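Local coordinates for protein ferulic acid decarboxylase 1 (Candida dubliniensis, PDB 4ZAD) that is a prenylated-FMN- and manganese-dependent decarboxylase that probably converts ferulic, p-coumaric and cinnamic acids reversibly to their vinyl derivatives, at residues T173-A178 with Q250-V255. Sequence-based numbering, arbitrary orientation.
Sequences TNWSIA and QAVPVV. With MN (manganese (II) ion), chain C; K (potassium ion), chain D; 4LU (1-deoxy-5-O-phosphono-1-(3,3,4,5-tetramethyl-9,11-dioxo-2,3,8,9,10,11-hexahydro-7H-quinolino[1,8-fg]pteridin-12-ium-7-y l)-D-ribitol), chain E.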
ATOM      1  N   THR A 173      19.098  -4.780 -34.952  1.00 27.48           N
ATOM      2  CA  THR A 173      20.160  -4.557 -33.965  1.00 26.40           C
ATOM      3  C   THR A 173      19.509  -4.208 -32.670  1.00 26.03           C
ATOM      4  O   THR A 173      18.888  -3.141 -32.558  1.00 27.32           O
ATOM      5  CB  THR A 173      21.099  -3.408 -34.367  1.00 26.51           C
ATOM      6  OG1 THR A 173      21.796  -3.770 -35.571  1.00 27.36           O
ATOM      7  CG2 THR A 173      22.116  -3.113 -33.246  1.00 24.19           C
ATOM      8  N   ASN A 174      19.615  -5.105 -31.695  1.00 24.98           N
ATOM      9  CA  ASN A 174      18.912  -4.935 -30.434  1.00 24.26           C
ATOM     10  C   ASN A 174      19.814  -4.333 -29.363  1.00 24.14           C
ATOM     11  O   ASN A 174      20.960  -4.745 -29.217  1.00 24.22           O
ATOM     12  CB  ASN A 174      18.340  -6.264 -29.941  1.00 23.64           C
ATOM     13  CG  ASN A 174      17.273  -6.077 -28.884  1.00 23.34           C
ATOM     14  OD1 ASN A 174      16.093  -5.883 -29.202  1.00 21.81           O
ATOM     15  ND2 ASN A 174      17.679  -6.125 -27.614  1.00 21.58           N
ATOM     16  N   TRP A 175      19.288  -3.365 -28.615  1.00 24.01           N
ATOM     17  CA  TRP A 175      19.990  -2.783 -27.463  1.00 24.12           C
ATOM     18  C   TRP A 175      19.126  -3.051 -26.239  1.00 24.09           C
ATOM     19  O   TRP A 175      17.937  -2.666 -26.214  1.00 24.32           O
ATOM     20  CB  TRP A 175      20.183  -1.275 -27.636  1.00 23.83           C
ATOM     21  CG  TRP A 175      21.148  -0.826 -28.726  1.00 23.79           C
ATOM     22  CD1 TRP A 175      21.815  -1.609 -29.624  1.00 23.06           C
ATOM     23  CD2 TRP A 175      21.517   0.535 -29.037  1.00 22.44           C
ATOM     24  NE1 TRP A 175      22.573  -0.824 -30.462  1.00 22.84           N
ATOM     25  CE2 TRP A 175      22.400   0.495 -30.128  1.00 21.69           C
ATOM     26  CE3 TRP A 175      21.174   1.771 -28.503  1.00 22.80           C
ATOM     27  CZ2 TRP A 175      22.964   1.643 -30.682  1.00 19.39           C
ATOM     28  CZ3 TRP A 175      21.720   2.912 -29.065  1.00 24.10           C
ATOM     29  CH2 TRP A 175      22.629   2.832 -30.131  1.00 22.48           C
ATOM     30  N   SER A 176      19.687  -3.728 -25.239  1.00 23.41           N
ATOM     31  CA  SER A 176      18.918  -4.038 -24.040  1.00 23.55           C
ATOM     32  C   SER A 176      19.778  -4.148 -22.804  1.00 23.36           C
ATOM     33  O   SER A 176      20.990  -4.202 -22.911  1.00 24.24           O
ATOM     34  CB  SER A 176      18.188  -5.343 -24.232  1.00 23.42           C
ATOM     35  OG  SER A 176      19.122  -6.371 -24.350  1.00 23.98           O
ATOM     36  N   ILE A 177      19.135  -4.193 -21.639  1.00 22.83           N
ATOM     37  CA  ILE A 177      19.833  -4.401 -20.358  1.00 22.00           C
ATOM     38  C   ILE A 177      19.524  -5.792 -19.916  1.00 21.88           C
ATOM     39  O   ILE A 177      18.394  -6.247 -20.041  1.00 21.32           O
ATOM     40  CB  ILE A 177      19.343  -3.469 -19.226  1.00 21.68           C
ATOM     41  CG1 ILE A 177      19.569  -2.007 -19.578  1.00 21.41           C
ATOM     42  CG2 ILE A 177      20.023  -3.810 -17.874  1.00 19.28           C
ATOM     43  CD1 ILE A 177      19.023  -1.059 -18.512  1.00 20.96           C
ATOM     44  N   ALA A 178      20.538  -6.462 -19.393  1.00 22.06           N
ATOM     45  CA  ALA A 178      20.369  -7.776 -18.768  1.00 22.15           C
ATOM     46  C   ALA A 178      21.539  -7.910 -17.863  1.00 22.31           C
ATOM     47  O   ALA A 178      22.589  -7.358 -18.144  1.00 22.60           O
ATOM     48  CB  ALA A 178      20.347  -8.922 -19.813  1.00 21.79           C
ATOM     49  N   GLN A 250      17.229  13.656 -32.875  1.00 33.14           N
ATOM     50  CA  GLN A 250      18.619  13.663 -33.254  1.00 32.17           C
ATOM     51  C   GLN A 250      19.231  12.252 -33.288  1.00 31.28           C
ATOM     52  O   GLN A 250      19.200  11.549 -32.304  1.00 30.78           O
ATOM     53  CB  GLN A 250      19.434  14.486 -32.258  1.00 32.40           C
ATOM     54  CG  GLN A 250      20.885  14.515 -32.673  1.00 32.46           C
ATOM     55  CD  GLN A 250      21.737  15.359 -31.821  1.00 32.95           C
ATOM     56  OE1 GLN A 250      21.281  16.336 -31.217  1.00 33.20           O
ATOM     57  NE2 GLN A 250      23.020  15.005 -31.774  1.00 31.98           N
ATOM     58  N   ALA A 251      19.843  11.902 -34.422  1.00 30.65           N
ATOM     59  CA  ALA A 251      20.591  10.663 -34.640  1.00 29.57           C
ATOM     60  C   ALA A 251      21.623  10.364 -33.549  1.00 28.88           C
ATOM     61  O   ALA A 251      22.528  11.167 -33.331  1.00 29.47           O
ATOM     62  CB  ALA A 251      21.335  10.759 -35.965  1.00 28.71           C
ATOM     63  N   VAL A 252      21.552   9.184 -32.935  1.00 27.29           N
ATOM     64  CA  VAL A 252      22.622   8.777 -32.053  1.00 26.31           C
ATOM     65  C   VAL A 252      23.923   8.572 -32.821  1.00 25.49           C
ATOM     66  O   VAL A 252      24.052   7.691 -33.673  1.00 25.06           O
ATOM     67  CB  VAL A 252      22.314   7.500 -31.256  1.00 27.03           C
ATOM     68  CG1 VAL A 252      23.472   7.228 -30.246  1.00 25.07           C
ATOM     69  CG2 VAL A 252      20.975   7.637 -30.524  1.00 26.05           C
ATOM     70  N   PRO A 253      24.896   9.410 -32.534  1.00 24.38           N
ATOM     71  CA  PRO A 253      26.186   9.189 -33.137  1.00 24.22           C
ATOM     72  C   PRO A 253      26.849   7.872 -32.659  1.00 24.03           C
ATOM     73  O   PRO A 253      26.977   7.647 -31.472  1.00 23.05           O
ATOM     74  CB  PRO A 253      26.974  10.415 -32.691  1.00 24.91           C
ATOM     75  CG  PRO A 253      26.325  10.893 -31.463  1.00 24.28           C
ATOM     76  CD  PRO A 253      24.912  10.438 -31.491  1.00 23.71           C
ATOM     77  N   VAL A 254      27.243   7.021 -33.600  1.00 24.26           N
ATOM     78  CA  VAL A 254      27.801   5.709 -33.307  1.00 24.80           C
ATOM     79  C   VAL A 254      29.123   5.482 -34.037  1.00 25.63           C
ATOM     80  O   VAL A 254      29.401   6.067 -35.100  1.00 25.66           O
ATOM     81  CB  VAL A 254      26.819   4.502 -33.692  1.00 25.15           C
ATOM     82  CG1 VAL A 254      25.439   4.596 -32.987  1.00 25.27           C
ATOM     83  CG2 VAL A 254      26.624   4.337 -35.204  1.00 23.62           C
ATOM     84  N   VAL A 255      29.916   4.587 -33.472  1.00 26.28           N
ATOM     85  CA  VAL A 255      31.178   4.178 -34.048  1.00 26.15           C
ATOM     86  C   VAL A 255      31.262   2.653 -34.107  1.00 26.70           C
ATOM     87  O   VAL A 255      30.630   1.942 -33.317  1.00 26.47           O
ATOM     88  CB  VAL A 255      32.341   4.749 -33.217  1.00 26.62           C
ATOM     89  CG1 VAL A 255      32.316   6.300 -33.265  1.00 23.34           C
ATOM     90  CG2 VAL A 255      32.269   4.215 -31.771  1.00 26.35           C
TER
HETATM   91 MN    MN C 601      14.463  -5.028 -28.143  1.00 32.92          MN
HETATM   92  K     K D 602      15.000  -2.868 -25.245  1.00 21.99           K
HETATM   93  C9  4LU E 603      16.211  -3.835 -16.481  1.00 25.48           C
HETATM   94  C8  4LU E 603      16.998  -2.847 -15.877  1.00 23.73           C
HETATM   95  C7  4LU E 603      18.052  -3.196 -15.019  1.00 23.50           C
HETATM   96  C10 4LU E 603      16.551  -7.379 -17.448  1.00 31.52           C
HETATM   97  C6  4LU E 603      18.251  -4.640 -14.709  1.00 26.69           C
HETATM   98  N3  4LU E 603      17.532  -9.923 -17.605  1.00 35.70           N
HETATM   99  C2  4LU E 603      16.665  -9.489 -18.528  1.00 33.13           C
HETATM  100  C13 4LU E 603      20.608  -4.928 -14.643  1.00 29.97           C
HETATM  101  C5  4LU E 603      19.342  -5.084 -13.834  1.00 29.47           C
HETATM  102  C1  4LU E 603      18.466  -7.392 -14.296  1.00 31.33           C
HETATM  103  O2  4LU E 603      16.360 -10.274 -19.436  1.00 30.21           O
HETATM  104  N1  4LU E 603      16.173  -8.228 -18.450  1.00 33.42           N
HETATM  105  C4  4LU E 603      17.925  -9.136 -16.583  1.00 34.33           C
HETATM  106  O4  4LU E 603      18.740  -9.675 -15.795  1.00 35.46           O
HETATM  107  C4A 4LU E 603      17.447  -7.852 -16.464  1.00 31.85           C
HETATM  108  N5  4LU E 603      17.558  -6.991 -15.140  1.00 30.35           N
HETATM  109  C3  4LU E 603      19.342  -6.526 -13.651  1.00 31.29           C
HETATM  110  C12 4LU E 603      19.484  -4.290 -12.540  1.00 25.41           C
HETATM  111  C5A 4LU E 603      17.352  -5.638 -15.345  1.00 26.84           C
HETATM  112  C7M 4LU E 603      18.941  -2.171 -14.367  1.00 18.57           C
HETATM  113  C8M 4LU E 603      16.690  -1.417 -16.238  1.00 19.71           C
HETATM  114  C9A 4LU E 603      16.469  -5.209 -16.363  1.00 26.54           C
HETATM  115  N10 4LU E 603      16.056  -6.111 -17.405  1.00 26.88           N
HETATM  116  C1' 4LU E 603      14.752  -5.954 -18.065  1.00 25.72           C
HETATM  117  C2' 4LU E 603      15.005  -5.633 -19.538  1.00 23.97           C
HETATM  118  O2' 4LU E 603      16.000  -4.592 -19.615  1.00 25.48           O
HETATM  119  C3' 4LU E 603      13.723  -5.229 -20.278  1.00 22.32           C
HETATM  120  O3' 4LU E 603      12.796  -6.334 -20.288  1.00 19.77           O
HETATM  121  C4' 4LU E 603      14.001  -4.780 -21.729  1.00 20.41           C
HETATM  122  O4' 4LU E 603      12.770  -4.745 -22.457  1.00 16.95           O
HETATM  123  C5' 4LU E 603      14.938  -5.757 -22.459  1.00 20.03           C
HETATM  124  O5' 4LU E 603      15.172  -5.416 -23.811  1.00 15.72           O
HETATM  125  P   4LU E 603      14.490  -6.165 -25.034  1.00 19.83           P
HETATM  126  O2P 4LU E 603      15.297  -5.518 -26.159  1.00 13.58           O
HETATM  127  O3P 4LU E 603      13.003  -5.770 -24.905  1.00 16.03           O
HETATM  128  O1P 4LU E 603      14.726  -7.644 -24.816  1.00 15.88           O
HETATM  129  O   HOH W   1      12.468  -4.499 -27.136  1.00 22.99           O
HETATM  130  O   HOH W   2      13.462  -4.572 -30.204  1.00 15.19           O
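In the Rift-related domain of this UbiD-family decarboxylase, the indole of W175 on strand 173-176 of the antiparallel sheet reaches V252, just ahead of strand 253-256, and V254 within that strand, which belongs to a separate small sheet. The contact is thin: 84 Å² is buried, no hydrogen bond crosses it, and the CA atoms of W175 and V252 stand 12.7 Å apart. The far corner of the six-membered ring makes the closest approach, CH2 lying 4.4 Å from V254 CG1. V252 CG1 also lies near the ring plane, so both methyls approach its edge. I244 of helix 240-247 touches both W175 and V252, consistent with the burial of all three touching residues. Toward Q250, which is exposed, the second segment turns away from W175.

The cofactor-facing side of 173-178 is packed more tightly. Potassium is bound by W175 O (3.1 Å). I177 CD1 packs at 3.3 Å from C8M of the prenylated flavin, whose O2' donates to I177 O. With CG anti to the backbone N (chi1 -163°), N174 presents its amide to metal and phosphate together: ND2 donates to cofactor O2P at 154°, and OD1 binds manganese at 2.1 Å.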